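Local coordinates for fiber KNOB domain (Avirulent turkey hemorrhagic enteritis virus, PDB 4D63), which forms the trimeric head at the tip of the viral fibre and binds sialic acid, probably to attach the virus to host cells, at residues A52-F57 / R66-R71; V124-I129 / M180-L185; I129-E134 / G147-T152. All coordinates share one frame; numbering follows the deposited sequence.

Contact 1: A52-F57 / R66-R71; sequences ATNGQF and RYKFVR
The ring of Tyr67 lies flat against the backbone of Gly55, whose CA sits over the ring face, 3.9 Å from the centroid of the Tyr67 ring. The same face also covers the backbone N of Gln56. Tyr67 gets there because its CG stands between the backbone N and the carbonyl carbon (chi1 62°), which swings the ring across to the partner strand. Farther along, CE2 of Tyr67 comes within 3.5 Å of CE2 of Phe57; the two side chains cross at about a right angle, with their ring planes at 45°. Phe69 repeats the manoeuvre (chi1 73°) and offers a ring face to CB of Thr53, 4.0 Å from the Phe69 centroid. On the other side of the sheet Asn54 and Lys68 run alongside each other, and NZ of Lys68 donates to OD1 of Asn54 at 3.3 Å. Between the two faces, Thr53 and Phe69 exchange a pair of backbone bonds, as do Gly55 and Tyr67, an antiparallel ladder. This is the hairpin of strands 53-59 and 64-71. Strand 75-80 continues the sheet beyond 64-71, with Tyr67 and Phe69 both resting on Ile78, and strand 113-120 flanks 53-59; Ala52 and Lys68 also pack on Gly187 of the second subunit.

Contact 2: V124-I129 / M180-L185; sequences VESPTI and MLFTCL. With SIA (N-acetyl-alpha-neuraminic acid), chain B.
OE2 of Glu125 has two partners: O4 of the N-acetyl-alpha-neuraminic acid donates to it at 3.0 Å, and it also accepts from the backbone N of Val153. The other oxygen, OE1, is held by Arg150 and Thr152, so the carboxylate is anchored at both ends and its rotation is probably fixed. At the backbone of Glu125 a water bridges Glu125 O and Leu185 N, tying the loop to the end of strand 181-185. The buried OG of Ser126 turns back on its own segment to bond Pro127 O at 2.6 Å and also bonds the backbone N of Leu151, while CB of Ser126 packs 3.7 Å from SG of Cys184. The Phe182 ring packs against the same loop: Pro127 O meets its edge in plane, and Ile129 CD1 stands over one face, 4.0 Å from the Phe182 centroid. With CG1 between the backbone N and the carbonyl carbon (chi1 70°), Ile129 crosses Phe182 at about a right angle and carries CD1 on to CB of Met180, 3.8 Å away. The loop thus contributes Glu125 to a sialic-acid site otherwise made by residues 152-156 and Met87 O of the third subunit, at a subunit boundary of the beta-sheet head.

Contact 3: I129-E134 / G147-T152; sequences IPVQLE and GFVRLT
Val131 and Val149 meet on the tightly packed side of this strand pair, CG2 of Val131 lying 3.7 Å from CG2 of Val149 with the two side chains crossing at about a right angle. Val149 places that methyl beside its backbone N by holding CG1 anti to it (chi1 -176°). Next to them Leu133 reaches over the partner strand and sets CD1 3.7 Å from CA of Gly147; with no side chain on Gly147, the leucine can lie directly against the backbone. Phe182 and Met160 close over Val149, while Ile162, Ile174 and Ile176 touch Leu133, placing this face in the apolar interior. Four backbone bonds join the segments, a reciprocal pair between Ile129 and Val149 and another between Val131 and Gly147, the register of an antiparallel hairpin formed by strands 129-137 and 142-154. The shortest, Val149 N to Ile129 O, is 2.7 Å. The reverse face is more sparsely joined across the pair: CB of Pro130 touches CE1 of Phe148 at 3.7 Å, and the ring is met obliquely. Here neighbouring subunits come in, with Pro130 packing on Pro130 of both other chains and Phe148 on Gln132 of the third subunit. Toward the partly exposed Gln132 and Glu134, side chains leave the pair altogether; NE2 of Gln132 bonds Gln163 of the second subunit.

Contacts 2 and 3 adjoin, with centres about 10 Å apart, and share Ile129, which ends the loop of one and starts the hairpin of the other. Two probable hydrogen bonds join them directly: Glu125 OE1 to Thr152 OG1 at 2.6 Å and Ser126 OG to Leu151 N at 2.8 Å. The first links two residues of the sialic-acid pocket, so segment 147-152 probably positions the carboxylate that meets the sugar. Contact 1 stands apart, its centre about 13 Å from that of contact 2 and 18 Å from that of contact 3, although strand 75-80 connects 66-71 to 180-185. The side chain of Lys68 is about 11 Å from a bound N-acetyl-alpha-neuraminic acid, too far for a direct part in the pocket.

Contact 1: A52-F57 / R66-R71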
loop_
_atom_site.group_PDB
_atom_site.type_symbol
_atom_site.label_atom_id
_atom_site.label_comp_id
_atom_site.label_asym_id
_atom_site.label_seq_id
_atom_site.Cartn_x
_atom_site.Cartn_y
_atom_site.Cartn_z
ATOM N N ALA A 52 -5.862 7.923 -20.614
ATOM C CA ALA A 52 -5.179 6.698 -20.235
ATOM C C ALA A 52 -4.884 5.828 -21.447
ATOM O O ALA A 52 -5.793 5.452 -22.175
ATOM C CB ALA A 52 -6.011 5.938 -19.209
ATOM N N THR A 53 -3.607 5.513 -21.640
ATOM C CA THR A 53 -3.124 4.729 -22.774
ATOM C C THR A 53 -2.968 3.240 -22.437
ATOM O O THR A 53 -2.435 2.892 -21.386
ATOM C CB THR A 53 -1.726 5.214 -23.195
ATOM O OG1 THR A 53 -1.753 6.629 -23.383
ATOM C CG2 THR A 53 -1.241 4.512 -24.476
ATOM N N ASN A 54 -3.385 2.365 -23.351
ATOM C CA ASN A 54 -3.200 0.933 -23.170
ATOM C C ASN A 54 -1.797 0.451 -23.482
ATOM O O ASN A 54 -1.087 1.048 -24.275
ATOM C CB ASN A 54 -4.199 0.153 -23.989
ATOM C CG ASN A 54 -5.597 0.339 -23.485
ATOM O OD1 ASN A 54 -5.990 -0.264 -22.493
ATOM N ND2 ASN A 54 -6.345 1.222 -24.133
ATOM N N GLY A 55 -1.409 -0.630 -22.806
ATOM C CA GLY A 55 -0.109 -1.269 -22.982
ATOM C C GLY A 55 -0.157 -2.689 -22.435
ATOM O O GLY A 55 -1.163 -3.105 -21.876
ATOM N N GLN A 56 0.914 -3.446 -22.620
ATOM C CA GLN A 56 1.043 -4.707 -21.933
ATOM C C GLN A 56 2.498 -5.138 -21.793
ATOM O O GLN A 56 3.406 -4.611 -22.477
ATOM C CB GLN A 56 0.159 -5.814 -22.567
ATOM C CG GLN A 56 0.580 -6.315 -23.944
ATOM C CD GLN A 56 0.324 -5.298 -25.015
ATOM O OE1 GLN A 56 -0.786 -4.777 -25.133
ATOM N NE2 GLN A 56 1.353 -4.993 -25.800
ATOM N N PHE A 57 2.695 -6.059 -20.852
ATOM C CA PHE A 57 3.898 -6.817 -20.735
ATOM C C PHE A 57 3.522 -8.215 -21.141
ATOM O O PHE A 57 2.345 -8.601 -21.129
ATOM C CB PHE A 57 4.403 -6.861 -19.297
ATOM C CG PHE A 57 4.807 -5.532 -18.726
ATOM C CD1 PHE A 57 6.005 -4.962 -19.064
ATOM C CD2 PHE A 57 4.006 -4.889 -17.796
ATOM C CE1 PHE A 57 6.400 -3.760 -18.523
ATOM C CE2 PHE A 57 4.388 -3.680 -17.256
ATOM C CZ PHE A 57 5.592 -3.113 -17.615
ATOM N N ARG A 66 -1.955 -6.936 -19.194
ATOM C CA ARG A 66 -2.388 -5.686 -19.730
ATOM C C ARG A 66 -2.466 -4.607 -18.648
ATOM O O ARG A 66 -2.791 -4.879 -17.486
ATOM C CB ARG A 66 -3.733 -5.881 -20.445
ATOM C CG ARG A 66 -3.572 -6.696 -21.727
ATOM C CD ARG A 66 -4.881 -7.258 -22.233
ATOM N NE ARG A 66 -5.978 -6.280 -22.187
ATOM C CZ ARG A 66 -6.993 -6.262 -21.306
ATOM N NH1 ARG A 66 -7.105 -7.172 -20.332
ATOM N NH2 ARG A 66 -7.925 -5.308 -21.403
ATOM N N TYR A 67 -2.171 -3.382 -19.070
ATOM C CA TYR A 67 -2.268 -2.229 -18.212
ATOM C C TYR A 67 -2.693 -0.980 -18.977
ATOM O O TYR A 67 -2.584 -0.942 -20.191
ATOM C CB TYR A 67 -0.910 -1.999 -17.554
ATOM C CG TYR A 67 0.222 -1.709 -18.492
ATOM C CD1 TYR A 67 0.391 -0.426 -19.047
ATOM C CD2 TYR A 67 1.144 -2.685 -18.813
ATOM C CE1 TYR A 67 1.447 -0.148 -19.904
ATOM C CE2 TYR A 67 2.204 -2.407 -19.662
ATOM C CZ TYR A 67 2.344 -1.139 -20.205
ATOM O OH TYR A 67 3.408 -0.851 -21.027
ATOM N N LYS A 68 -3.163 0.023 -18.244
ATOM C CA LYS A 68 -3.340 1.396 -18.749
ATOM C C LYS A 68 -2.382 2.289 -17.987
ATOM O O LYS A 68 -2.161 2.062 -16.798
ATOM C CB LYS A 68 -4.734 1.915 -18.448
ATOM C CG LYS A 68 -5.860 1.349 -19.278
ATOM C CD LYS A 68 -7.199 1.861 -18.728
ATOM C CE LYS A 68 -8.329 1.771 -19.749
ATOM N NZ LYS A 68 -8.422 0.456 -20.439
ATOM N N PHE A 69 -1.873 3.340 -18.630
ATOM C CA PHE A 69 -1.014 4.314 -17.967
ATOM C C PHE A 69 -1.248 5.769 -18.386
ATOM O O PHE A 69 -1.911 6.063 -19.391
ATOM C CB PHE A 69 0.473 3.983 -18.180
ATOM C CG PHE A 69 0.975 4.260 -19.576
ATOM C CD1 PHE A 69 0.806 3.321 -20.592
ATOM C CD2 PHE A 69 1.618 5.457 -19.879
ATOM C CE1 PHE A 69 1.257 3.571 -21.881
ATOM C CE2 PHE A 69 2.062 5.717 -21.172
ATOM C CZ PHE A 69 1.884 4.767 -22.173
ATOM N N VAL A 70 -0.639 6.651 -17.590
ATOM C CA VAL A 70 -0.613 8.074 -17.790
ATOM C C VAL A 70 0.822 8.502 -17.531
ATOM O O VAL A 70 1.401 8.145 -16.515
ATOM C CB VAL A 70 -1.626 8.735 -16.830
ATOM C CG1 VAL A 70 -1.155 10.076 -16.291
ATOM C CG2 VAL A 70 -2.975 8.850 -17.529
ATOM N N ARG A 71 1.398 9.246 -18.473
ATOM C CA ARG A 71 2.779 9.704 -18.396
ATOM C C ARG A 71 2.754 11.244 -18.484
ATOM O O ARG A 71 2.468 11.795 -19.545
ATOM C CB ARG A 71 3.560 9.057 -19.552
ATOM C CG ARG A 71 5.085 9.188 -19.573
ATOM C CD ARG A 71 5.603 8.863 -20.994
ATOM N NE ARG A 71 5.118 9.849 -21.995
ATOM C CZ ARG A 71 4.294 9.635 -23.037
ATOM N NH1 ARG A 71 3.810 8.425 -23.352
ATOM N NH2 ARG A 71 3.959 10.675 -23.792
#

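Contact 2: V124-I129 / M180-L185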
loop_
_atom_site.group_PDB
_atom_site.type_symbol
_atom_site.label_atom_id
_atom_site.label_comp_id
_atom_site.label_asym_id
_atom_site.label_seq_id
_atom_site.Cartn_x
_atom_site.Cartn_y
_atom_site.Cartn_z
ATOM N N VAL A 124 10.546 1.080 -15.806
ATOM C CA VAL A 124 10.430 1.921 -14.608
ATOM C C VAL A 124 11.032 1.236 -13.407
ATOM O O VAL A 124 10.995 0.015 -13.286
ATOM C CB VAL A 124 8.972 2.253 -14.227
ATOM C CG1 VAL A 124 8.337 3.167 -15.246
ATOM C CG2 VAL A 124 8.115 1.005 -14.071
ATOM N N GLU A 125 11.595 2.051 -12.533
ATOM C CA GLU A 125 11.950 1.642 -11.200
ATOM C C GLU A 125 10.799 2.120 -10.283
ATOM O O GLU A 125 10.772 3.284 -9.869
ATOM C CB GLU A 125 13.285 2.288 -10.803
ATOM C CG GLU A 125 14.536 1.750 -11.504
ATOM C CD GLU A 125 14.760 0.241 -11.355
ATOM O OE1 GLU A 125 14.406 -0.366 -10.299
ATOM O OE2 GLU A 125 15.312 -0.350 -12.321
ATOM N N SER A 126 9.830 1.252 -10.000
ATOM C CA SER A 126 8.636 1.665 -9.264
ATOM C C SER A 126 8.866 1.642 -7.735
ATOM O O SER A 126 9.849 1.053 -7.233
ATOM C CB SER A 126 7.478 0.720 -9.577
ATOM O OG SER A 126 7.630 -0.490 -8.862
ATOM N N PRO A 127 7.948 2.248 -6.980
ATOM C CA PRO A 127 7.994 1.908 -5.572
ATOM C C PRO A 127 7.405 0.520 -5.370
ATOM O O PRO A 127 6.942 -0.139 -6.329
ATOM C CB PRO A 127 7.145 2.991 -4.888
ATOM C CG PRO A 127 6.569 3.798 -6.012
ATOM C CD PRO A 127 6.766 3.045 -7.295
ATOM N N THR A 128 7.495 0.078 -4.125
ATOM C CA THR A 128 6.962 -1.207 -3.685
ATOM C C THR A 128 5.528 -1.010 -3.298
ATOM O O THR A 128 5.209 -0.059 -2.565
ATOM C CB THR A 128 7.712 -1.750 -2.464
ATOM O OG1 THR A 128 9.128 -1.905 -2.763
ATOM C CG2 THR A 128 7.138 -3.070 -2.066
ATOM N N ILE A 129 4.664 -1.898 -3.806
ATOM C CA ILE A 129 3.270 -1.939 -3.387
ATOM C C ILE A 129 2.934 -3.262 -2.750
ATOM O O ILE A 129 3.353 -4.309 -3.229
ATOM C CB ILE A 129 2.244 -1.581 -4.525
ATOM C CG1 ILE A 129 2.159 -2.637 -5.593
ATOM C CG2 ILE A 129 2.604 -0.249 -5.173
ATOM C CD1 ILE A 129 0.950 -2.434 -6.467
ATOM N N MET A 180 -3.558 -3.621 -8.859
ATOM C CA MET A 180 -2.253 -2.992 -8.696
ATOM C C MET A 180 -2.178 -1.700 -9.474
ATOM O O MET A 180 -2.400 -1.692 -10.669
ATOM C CB MET A 180 -1.141 -3.902 -9.233
ATOM C CG MET A 180 -0.973 -5.182 -8.402
ATOM S SD MET A 180 0.543 -6.090 -8.765
ATOM C CE MET A 180 0.315 -6.373 -10.520
ATOM N N LEU A 181 -1.786 -0.631 -8.803
ATOM C CA LEU A 181 -1.420 0.606 -9.485
ATOM C C LEU A 181 -0.124 1.155 -8.871
ATOM O O LEU A 181 0.010 1.241 -7.661
ATOM C CB LEU A 181 -2.554 1.640 -9.390
ATOM C CG LEU A 181 -2.229 3.041 -9.950
ATOM C CD1 LEU A 181 -3.506 3.654 -10.510
ATOM C CD2 LEU A 181 -1.598 3.950 -8.889
ATOM N N PHE A 182 0.822 1.503 -9.734
ATOM C CA PHE A 182 2.080 2.043 -9.328
ATOM C C PHE A 182 2.132 3.493 -9.732
ATOM O O PHE A 182 1.905 3.813 -10.908
ATOM C CB PHE A 182 3.238 1.303 -10.031
ATOM C CG PHE A 182 3.294 -0.179 -9.745
ATOM C CD1 PHE A 182 2.517 -1.067 -10.456
ATOM C CD2 PHE A 182 4.135 -0.679 -8.749
ATOM C CE1 PHE A 182 2.587 -2.421 -10.185
ATOM C CE2 PHE A 182 4.198 -2.013 -8.489
ATOM C CZ PHE A 182 3.418 -2.884 -9.199
ATOM N N THR A 183 2.470 4.353 -8.786
ATOM C CA THR A 183 2.877 5.719 -9.087
ATOM C C THR A 183 4.427 5.751 -9.101
ATOM O O THR A 183 5.052 5.384 -8.118
ATOM C CB THR A 183 2.348 6.718 -8.057
ATOM O OG1 THR A 183 0.906 6.696 -8.043
ATOM C CG2 THR A 183 2.875 8.142 -8.394
ATOM N N CYS A 184 5.027 6.159 -10.228
ATOM C CA CYS A 184 6.469 6.104 -10.424
ATOM C C CYS A 184 7.063 7.485 -10.733
ATOM O O CYS A 184 6.433 8.290 -11.429
ATOM C CB CYS A 184 6.775 5.176 -11.573
ATOM S SG CYS A 184 5.973 3.583 -11.428
ATOM N N LEU A 185 8.262 7.743 -10.216
ATOM C CA LEU A 185 9.047 8.919 -10.596
ATOM C C LEU A 185 10.078 8.554 -11.654
ATOM O O LEU A 185 10.870 7.632 -11.472
ATOM C CB LEU A 185 9.772 9.530 -9.399
ATOM C CG LEU A 185 8.862 10.253 -8.409
ATOM C CD1 LEU A 185 9.706 11.032 -7.414
ATOM C CD2 LEU A 185 7.898 11.183 -9.124
HETATM C C1 SIA B . 20.687 -2.100 -16.009
HETATM C C2 SIA B . 21.074 -0.857 -15.216
HETATM C C3 SIA B . 19.882 0.111 -15.070
HETATM C C4 SIA B . 18.871 -0.349 -14.011
HETATM C C5 SIA B . 19.614 -0.550 -12.699
HETATM C C6 SIA B . 20.686 -1.631 -12.915
HETATM C C7 SIA B . 21.545 -1.921 -11.683
HETATM C C8 SIA B . 22.816 -2.731 -12.007
HETATM C C9 SIA B . 24.107 -1.983 -11.655
HETATM C C10 SIA B . 18.580 -0.140 -10.511
HETATM C C11 SIA B . 17.443 -0.429 -9.554
HETATM N N5 SIA B . 18.640 -0.830 -11.652
HETATM O O1A SIA B . 19.626 -2.074 -16.676
HETATM O O1B SIA B . 21.444 -3.105 -15.996
HETATM O O2 SIA B . 22.187 -0.216 -15.883
HETATM O O4 SIA B . 17.797 0.598 -13.808
HETATM O O6 SIA B . 21.590 -1.168 -13.919
HETATM O O7 SIA B . 21.895 -0.656 -11.092
HETATM O O8 SIA B . 22.849 -3.979 -11.306
HETATM O O9 SIA B . 25.219 -2.605 -12.313
HETATM O O10 SIA B . 19.401 0.705 -10.242
HETATM O O HOH W 1 9.231 5.422 -8.828
#

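Contact 3: I129-E134 / G147-T152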
loop_
_atom_site.group_PDB
_atom_site.type_symbol
_atom_site.label_atom_id
_atom_site.label_comp_id
_atom_site.label_asym_id
_atom_site.label_seq_id
_atom_site.Cartn_x
_atom_site.Cartn_y
_atom_site.Cartn_z
ATOM N N ILE A 129 4.664 -1.898 -3.806
ATOM C CA ILE A 129 3.270 -1.939 -3.387
ATOM C C ILE A 129 2.934 -3.262 -2.750
ATOM O O ILE A 129 3.353 -4.309 -3.229
ATOM C CB ILE A 129 2.244 -1.581 -4.525
ATOM C CG1 ILE A 129 2.159 -2.637 -5.593
ATOM C CG2 ILE A 129 2.604 -0.249 -5.173
ATOM C CD1 ILE A 129 0.950 -2.434 -6.467
ATOM N N PRO A 130 2.192 -3.220 -1.618
ATOM C CA PRO A 130 1.696 -4.460 -1.060
ATOM C C PRO A 130 0.406 -4.923 -1.744
ATOM O O PRO A 130 -0.410 -4.100 -2.161
ATOM C CB PRO A 130 1.451 -4.121 0.411
ATOM C CG PRO A 130 1.881 -2.694 0.600
ATOM C CD PRO A 130 1.911 -2.067 -0.740
ATOM N N VAL A 131 0.223 -6.229 -1.820
ATOM C CA VAL A 131 -0.895 -6.819 -2.548
ATOM C C VAL A 131 -1.396 -8.056 -1.797
ATOM O O VAL A 131 -0.738 -8.514 -0.864
ATOM C CB VAL A 131 -0.499 -7.218 -3.997
ATOM C CG1 VAL A 131 0.034 -6.020 -4.740
ATOM C CG2 VAL A 131 0.521 -8.337 -4.000
ATOM N N GLN A 132 -2.560 -8.562 -2.207
ATOM C CA GLN A 132 -3.119 -9.808 -1.685
ATOM C C GLN A 132 -2.635 -10.850 -2.615
ATOM O O GLN A 132 -2.843 -10.740 -3.802
ATOM C CB GLN A 132 -4.641 -9.865 -1.748
ATOM C CG GLN A 132 -5.345 -8.766 -1.040
ATOM C CD GLN A 132 -6.787 -8.608 -1.487
ATOM O OE1 GLN A 132 -7.104 -7.898 -2.464
ATOM N NE2 GLN A 132 -7.681 -9.237 -0.738
ATOM N N LEU A 133 -1.968 -11.852 -2.072
ATOM C CA LEU A 133 -1.508 -12.991 -2.836
ATOM C C LEU A 133 -2.189 -14.237 -2.372
ATOM O O LEU A 133 -2.514 -14.362 -1.215
ATOM C CB LEU A 133 -0.050 -13.260 -2.570
ATOM C CG LEU A 133 0.915 -12.269 -3.144
ATOM C CD1 LEU A 133 2.287 -12.855 -2.854
ATOM C CD2 LEU A 133 0.626 -12.070 -4.636
ATOM N N GLU A 134 -2.330 -15.179 -3.278
ATOM C CA GLU A 134 -2.598 -16.525 -2.891
ATOM C C GLU A 134 -1.501 -17.328 -3.545
ATOM O O GLU A 134 -1.275 -17.221 -4.741
ATOM C CB GLU A 134 -3.986 -16.970 -3.348
ATOM C CG GLU A 134 -4.338 -18.344 -2.829
ATOM C CD GLU A 134 -5.761 -18.756 -3.115
ATOM O OE1 GLU A 134 -6.475 -18.051 -3.867
ATOM O OE2 GLU A 134 -6.155 -19.803 -2.572
ATOM N N GLY A 147 1.706 -9.770 -0.053
ATOM C CA GLY A 147 2.873 -9.780 -0.928
ATOM C C GLY A 147 3.341 -8.368 -1.144
ATOM O O GLY A 147 2.606 -7.408 -0.839
ATOM N N PHE A 148 4.562 -8.220 -1.639
ATOM C CA PHE A 148 5.122 -6.898 -1.926
ATOM C C PHE A 148 5.678 -6.909 -3.353
ATOM O O PHE A 148 6.510 -7.750 -3.701
ATOM C CB PHE A 148 6.205 -6.535 -0.919
ATOM C CG PHE A 148 5.669 -6.227 0.449
ATOM C CD1 PHE A 148 5.289 -4.933 0.788
ATOM C CD2 PHE A 148 5.538 -7.228 1.396
ATOM C CE1 PHE A 148 4.754 -4.655 2.002
ATOM C CE2 PHE A 148 5.025 -6.944 2.636
ATOM C CZ PHE A 148 4.655 -5.655 2.953
ATOM N N VAL A 149 5.233 -5.976 -4.182
ATOM C CA VAL A 149 5.569 -6.017 -5.600
ATOM C C VAL A 149 6.232 -4.719 -6.074
ATOM O O VAL A 149 5.840 -3.624 -5.682
ATOM C CB VAL A 149 4.314 -6.288 -6.432
ATOM C CG1 VAL A 149 4.666 -6.442 -7.909
ATOM C CG2 VAL A 149 3.615 -7.544 -5.919
ATOM N N ARG A 150 7.211 -4.864 -6.944
ATOM C CA ARG A 150 7.883 -3.743 -7.584
ATOM C C ARG A 150 8.136 -4.042 -9.047
ATOM O O ARG A 150 8.312 -5.218 -9.443
ATOM C CB ARG A 150 9.288 -3.585 -7.017
ATOM C CG ARG A 150 9.431 -2.813 -5.758
ATOM C CD ARG A 150 10.895 -2.440 -5.625
ATOM N NE ARG A 150 11.203 -1.342 -6.531
ATOM C CZ ARG A 150 12.345 -1.183 -7.199
ATOM N NH1 ARG A 150 13.337 -2.040 -7.076
ATOM N NH2 ARG A 150 12.488 -0.143 -8.013
ATOM N N LEU A 151 8.307 -2.982 -9.828
ATOM C CA LEU A 151 8.871 -3.134 -11.162
ATOM C C LEU A 151 10.261 -2.554 -11.096
ATOM O O LEU A 151 10.481 -1.502 -10.462
ATOM C CB LEU A 151 8.041 -2.369 -12.186
ATOM C CG LEU A 151 6.553 -2.691 -12.314
ATOM C CD1 LEU A 151 5.889 -1.714 -13.290
ATOM C CD2 LEU A 151 6.301 -4.119 -12.788
ATOM N N THR A 152 11.203 -3.275 -11.673
ATOM C CA THR A 152 12.604 -2.864 -11.732
ATOM C C THR A 152 13.099 -3.161 -13.171
ATOM O O THR A 152 12.425 -3.852 -13.953
ATOM C CB THR A 152 13.434 -3.566 -10.657
ATOM O OG1 THR A 152 14.690 -2.914 -10.493
ATOM C CG2 THR A 152 13.712 -5.044 -10.979
#